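Local atomic coordinates of thiamine pyrophosphokinase (Candida albicans, PDB entry 2G9Z), a protein that catalyses the transfer of a pyrophosphate group from ATP to thiamine, making the cofactor thiamine pyrophosphate, probably with the help of magnesium ions. Residues A[63-73]-A[203-214]. Residues are numbered along the deposited sequence; the frame is centred on the assembly and turned at random.
Sequences HNVLLILNQKI and IDITIYVLNAIG
His-63, Val-65, Leu-67 and Leu-69 illustrate how alternate residues zip a parallel pair: His-63 O accepts from Thr-206 N, Val-65 N reaches Thr-206 O at 2.8 Å, Val-65 O accepts from Tyr-208 N, and the pattern recurs at Leu-67 before Leu-69 N, just past the strand end, closes it on Leu-210 O. Beyond the strands, where Asn-211 has a left-handed backbone (phi 65°), its amide takes over: with CG anti to the carbonyl carbon (chi1 -50°), ND2 donates to Leu-69 O at 2.9 Å, from above the carbonyl plane, with a bent N-H...O angle of 149°.

Apolar contacts alternate between the two faces. On one, Leu-66 sets CD1 4.0 Å from Leu-210 CG, the two side chains crossing at a slant. On the other, Val-65 CG2 touches Ile-205 CG2 at 3.9 Å, and Leu-67 CB lies 4.1 Å from Ile-207 CG2. Past the strand ends, Leu-69 CD2 lies 3.6 Å from Ala-212 CB.

The loop after strand 64-68 probably borders the active site, the Asn-70 side chain being about 7 Å from bound magnesium and the thiamine analogue. Strands 64-68 and 205-210 are neighbours in the parallel part of the large mixed sheet, flanked by 86-90 and 237-242. Helix 77-81 packs over Leu-66, Tyr-208 and Leu-210, whereas helix 155-170 lies against Val-65 and Leu-67.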
loop_
_atom_site.group_PDB
_atom_site.type_symbol
_atom_site.label_atom_id
_atom_site.label_comp_id
_atom_site.label_asym_id
_atom_site.label_seq_id
_atom_site.Cartn_x
_atom_site.Cartn_y
_atom_site.Cartn_z
ATOM N N HIS A 63 3.938 22.428 15.993
ATOM C CA HIS A 63 4.175 21.254 16.830
ATOM C C HIS A 63 4.478 20.026 15.978
ATOM O O HIS A 63 3.584 19.236 15.666
ATOM C CB HIS A 63 2.957 20.982 17.715
ATOM C CG HIS A 63 2.732 22.023 18.766
ATOM N ND1 HIS A 63 3.615 22.235 19.803
ATOM C CD2 HIS A 63 1.730 22.919 18.935
ATOM C CE1 HIS A 63 3.167 23.218 20.565
ATOM N NE2 HIS A 63 2.026 23.650 20.060
ATOM N N ASN A 64 5.747 19.876 15.615
ATOM C CA ASN A 64 6.201 18.762 14.794
ATOM C C ASN A 64 6.595 17.543 15.612
ATOM O O ASN A 64 7.375 17.632 16.563
ATOM C CB ASN A 64 7.393 19.190 13.936
ATOM C CG ASN A 64 7.014 20.202 12.874
ATOM O OD1 ASN A 64 7.879 20.867 12.303
ATOM N ND2 ASN A 64 5.721 20.319 12.596
ATOM N N VAL A 65 6.053 16.400 15.214
ATOM C CA VAL A 65 6.320 15.133 15.865
ATOM C C VAL A 65 6.837 14.168 14.810
ATOM O O VAL A 65 6.354 14.171 13.677
ATOM C CB VAL A 65 5.029 14.522 16.452
ATOM C CG1 VAL A 65 5.337 13.175 17.099
ATOM C CG2 VAL A 65 4.404 15.480 17.445
ATOM N N LEU A 66 7.819 13.357 15.186
ATOM C CA LEU A 66 8.373 12.350 14.292
ATOM C C LEU A 66 8.032 10.981 14.873
ATOM O O LEU A 66 8.395 10.673 16.010
ATOM C CB LEU A 66 9.895 12.489 14.179
ATOM C CG LEU A 66 10.604 11.421 13.334
ATOM C CD1 LEU A 66 10.098 11.486 11.902
ATOM C CD2 LEU A 66 12.110 11.636 13.367
ATOM N N LEU A 67 7.314 10.173 14.103
ATOM C CA LEU A 67 6.941 8.837 14.542
ATOM C C LEU A 67 7.709 7.856 13.670
ATOM O O LEU A 67 7.591 7.880 12.445
ATOM C CB LEU A 67 5.435 8.630 14.392
ATOM C CG LEU A 67 4.884 7.234 14.703
ATOM C CD1 LEU A 67 5.399 6.738 16.054
ATOM C CD2 LEU A 67 3.356 7.295 14.700
ATOM N N ILE A 68 8.497 6.994 14.303
ATOM C CA ILE A 68 9.315 6.033 13.573
ATOM C C ILE A 68 8.880 4.588 13.735
ATOM O O ILE A 68 8.984 4.012 14.820
ATOM C CB ILE A 68 10.793 6.144 14.006
ATOM C CG1 ILE A 68 11.253 7.601 13.889
ATOM C CG2 ILE A 68 11.665 5.218 13.146
ATOM C CD1 ILE A 68 12.601 7.876 14.516
ATOM N N LEU A 69 8.394 3.995 12.651
ATOM C CA LEU A 69 7.981 2.606 12.696
ATOM C C LEU A 69 9.134 1.693 12.281
ATOM O O LEU A 69 10.226 2.163 11.966
ATOM C CB LEU A 69 6.740 2.378 11.829
ATOM C CG LEU A 69 5.434 2.567 12.619
ATOM C CD1 LEU A 69 5.377 3.965 13.227
ATOM C CD2 LEU A 69 4.239 2.333 11.700
ATOM N N ASN A 70 8.876 0.392 12.269
ATOM C CA ASN A 70 9.897 -0.603 11.981
ATOM C C ASN A 70 10.282 -0.953 10.538
ATOM O O ASN A 70 9.785 -1.922 9.969
ATOM C CB ASN A 70 9.537 -1.882 12.741
ATOM C CG ASN A 70 10.668 -2.892 12.757
ATOM O OD1 ASN A 70 11.838 -2.534 12.618
ATOM N ND2 ASN A 70 10.323 -4.159 12.945
ATOM N N GLN A 71 11.197 -0.166 9.976
ATOM C CA GLN A 71 11.727 -0.377 8.631
ATOM C C GLN A 71 13.017 0.425 8.504
ATOM O O GLN A 71 13.193 1.444 9.171
ATOM C CB GLN A 71 10.723 0.050 7.543
ATOM C CG GLN A 71 9.690 -1.027 7.197
ATOM C CD GLN A 71 8.854 -0.685 5.969
ATOM O OE1 GLN A 71 7.902 0.093 6.044
ATOM N NE2 GLN A 71 9.216 -1.263 4.829
ATOM N N LYS A 72 13.927 -0.041 7.655
ATOM C CA LYS A 72 15.198 0.645 7.477
ATOM C C LYS A 72 14.955 2.093 7.072
ATOM O O LYS A 72 14.195 2.368 6.147
ATOM C CB LYS A 72 16.038 -0.081 6.425
ATOM C CG LYS A 72 17.494 0.353 6.376
ATOM C CD LYS A 72 18.313 -0.593 5.509
ATOM C CE LYS A 72 19.778 -0.191 5.475
ATOM N NZ LYS A 72 19.965 1.146 4.851
ATOM N N ILE A 73 15.592 3.019 7.782
ATOM C CA ILE A 73 15.438 4.441 7.506
ATOM C C ILE A 73 16.345 4.883 6.364
ATOM O O ILE A 73 17.572 4.841 6.478
ATOM C CB ILE A 73 15.735 5.277 8.769
ATOM C CG1 ILE A 73 14.722 4.917 9.862
ATOM C CG2 ILE A 73 15.673 6.763 8.441
ATOM C CD1 ILE A 73 14.899 5.669 11.160
ATOM N N ILE A 203 -5.276 22.367 19.357
ATOM C CA ILE A 203 -3.824 22.344 19.244
ATOM C C ILE A 203 -3.421 21.735 17.903
ATOM O O ILE A 203 -3.770 20.597 17.590
ATOM C CB ILE A 203 -3.171 21.550 20.401
ATOM C CG1 ILE A 203 -1.647 21.573 20.241
ATOM C CG2 ILE A 203 -3.705 20.125 20.432
ATOM C CD1 ILE A 203 -0.898 20.918 21.378
ATOM N N ASP A 204 -2.698 22.517 17.107
ATOM C CA ASP A 204 -2.251 22.080 15.792
ATOM C C ASP A 204 -1.002 21.220 15.880
ATOM O O ASP A 204 0.049 21.672 16.332
ATOM C CB ASP A 204 -1.978 23.294 14.905
ATOM C CG ASP A 204 -3.209 24.150 14.705
ATOM O OD1 ASP A 204 -4.212 23.632 14.172
ATOM O OD2 ASP A 204 -3.173 25.341 15.081
ATOM N N ILE A 205 -1.128 19.977 15.433
ATOM C CA ILE A 205 -0.023 19.033 15.463
ATOM C C ILE A 205 0.253 18.480 14.069
ATOM O O ILE A 205 -0.670 18.169 13.319
ATOM C CB ILE A 205 -0.344 17.834 16.393
ATOM C CG1 ILE A 205 -0.757 18.335 17.780
ATOM C CG2 ILE A 205 0.860 16.910 16.493
ATOM C CD1 ILE A 205 0.313 19.109 18.495
ATOM N N THR A 206 1.531 18.374 13.731
ATOM C CA THR A 206 1.953 17.817 12.455
ATOM C C THR A 206 2.805 16.602 12.800
ATOM O O THR A 206 3.837 16.725 13.463
ATOM C CB THR A 206 2.803 18.817 11.637
ATOM O OG1 THR A 206 1.994 19.938 11.256
ATOM C CG2 THR A 206 3.349 18.147 10.383
ATOM N N ILE A 207 2.354 15.427 12.375
ATOM C CA ILE A 207 3.079 14.196 12.650
ATOM C C ILE A 207 3.684 13.592 11.388
ATOM O O ILE A 207 2.966 13.185 10.475
ATOM C CB ILE A 207 2.166 13.122 13.272
ATOM C CG1 ILE A 207 1.456 13.673 14.508
ATOM C CG2 ILE A 207 3.007 11.899 13.656
ATOM C CD1 ILE A 207 0.443 12.698 15.101
ATOM N N TYR A 208 5.010 13.545 11.348
ATOM C CA TYR A 208 5.732 12.957 10.231
ATOM C C TYR A 208 5.936 11.499 10.611
ATOM O O TYR A 208 6.529 11.201 11.650
ATOM C CB TYR A 208 7.074 13.668 10.050
ATOM C CG TYR A 208 6.923 15.096 9.572
ATOM C CD1 TYR A 208 6.557 15.373 8.256
ATOM C CD2 TYR A 208 7.103 16.168 10.444
ATOM C CE1 TYR A 208 6.373 16.685 7.817
ATOM C CE2 TYR A 208 6.921 17.484 10.016
ATOM C CZ TYR A 208 6.555 17.733 8.701
ATOM O OH TYR A 208 6.366 19.030 8.275
ATOM N N VAL A 209 5.423 10.590 9.788
ATOM C CA VAL A 209 5.542 9.165 10.072
ATOM C C VAL A 209 6.476 8.446 9.095
ATOM O O VAL A 209 6.282 8.511 7.879
ATOM C CB VAL A 209 4.155 8.473 10.016
ATOM C CG1 VAL A 209 4.285 7.006 10.416
ATOM C CG2 VAL A 209 3.163 9.197 10.923
ATOM N N LEU A 210 7.485 7.763 9.631
ATOM C CA LEU A 210 8.430 6.999 8.807
ATOM C C LEU A 210 8.181 5.494 8.919
ATOM O O LEU A 210 7.803 5.002 9.984
ATOM C CB LEU A 210 9.876 7.265 9.244
ATOM C CG LEU A 210 10.433 8.680 9.128
ATOM C CD1 LEU A 210 11.860 8.704 9.670
ATOM C CD2 LEU A 210 10.392 9.127 7.671
ATOM N N ASN A 211 8.380 4.776 7.815
ATOM C CA ASN A 211 8.249 3.316 7.784
ATOM C C ASN A 211 6.868 2.701 8.028
ATOM O O ASN A 211 6.769 1.521 8.381
ATOM C CB ASN A 211 9.246 2.699 8.775
ATOM C CG ASN A 211 10.655 3.247 8.602
ATOM O OD1 ASN A 211 11.134 3.408 7.477
ATOM N ND2 ASN A 211 11.329 3.530 9.719
ATOM N N ALA A 212 5.809 3.477 7.834
ATOM C CA ALA A 212 4.451 2.974 8.045
ATOM C C ALA A 212 3.841 2.456 6.746
ATOM O O ALA A 212 2.809 1.780 6.753
ATOM C CB ALA A 212 3.572 4.076 8.622
ATOM N N ILE A 213 4.489 2.786 5.636
ATOM C CA ILE A 213 4.033 2.380 4.315
ATOM C C ILE A 213 5.123 1.556 3.639
ATOM O O ILE A 213 6.306 1.736 3.924
ATOM C CB ILE A 213 3.746 3.624 3.427
ATOM C CG1 ILE A 213 2.756 4.556 4.128
ATOM C CG2 ILE A 213 3.224 3.188 2.062
ATOM C CD1 ILE A 213 1.375 3.955 4.355
ATOM N N GLY A 214 4.723 0.645 2.757
ATOM C CA GLY A 214 5.694 -0.152 2.028
ATOM C C GLY A 214 6.132 -1.478 2.615
ATOM O O GLY A 214 6.797 -2.259 1.934
HETATM O O HOH W 1 2.154 22.751 13.838
#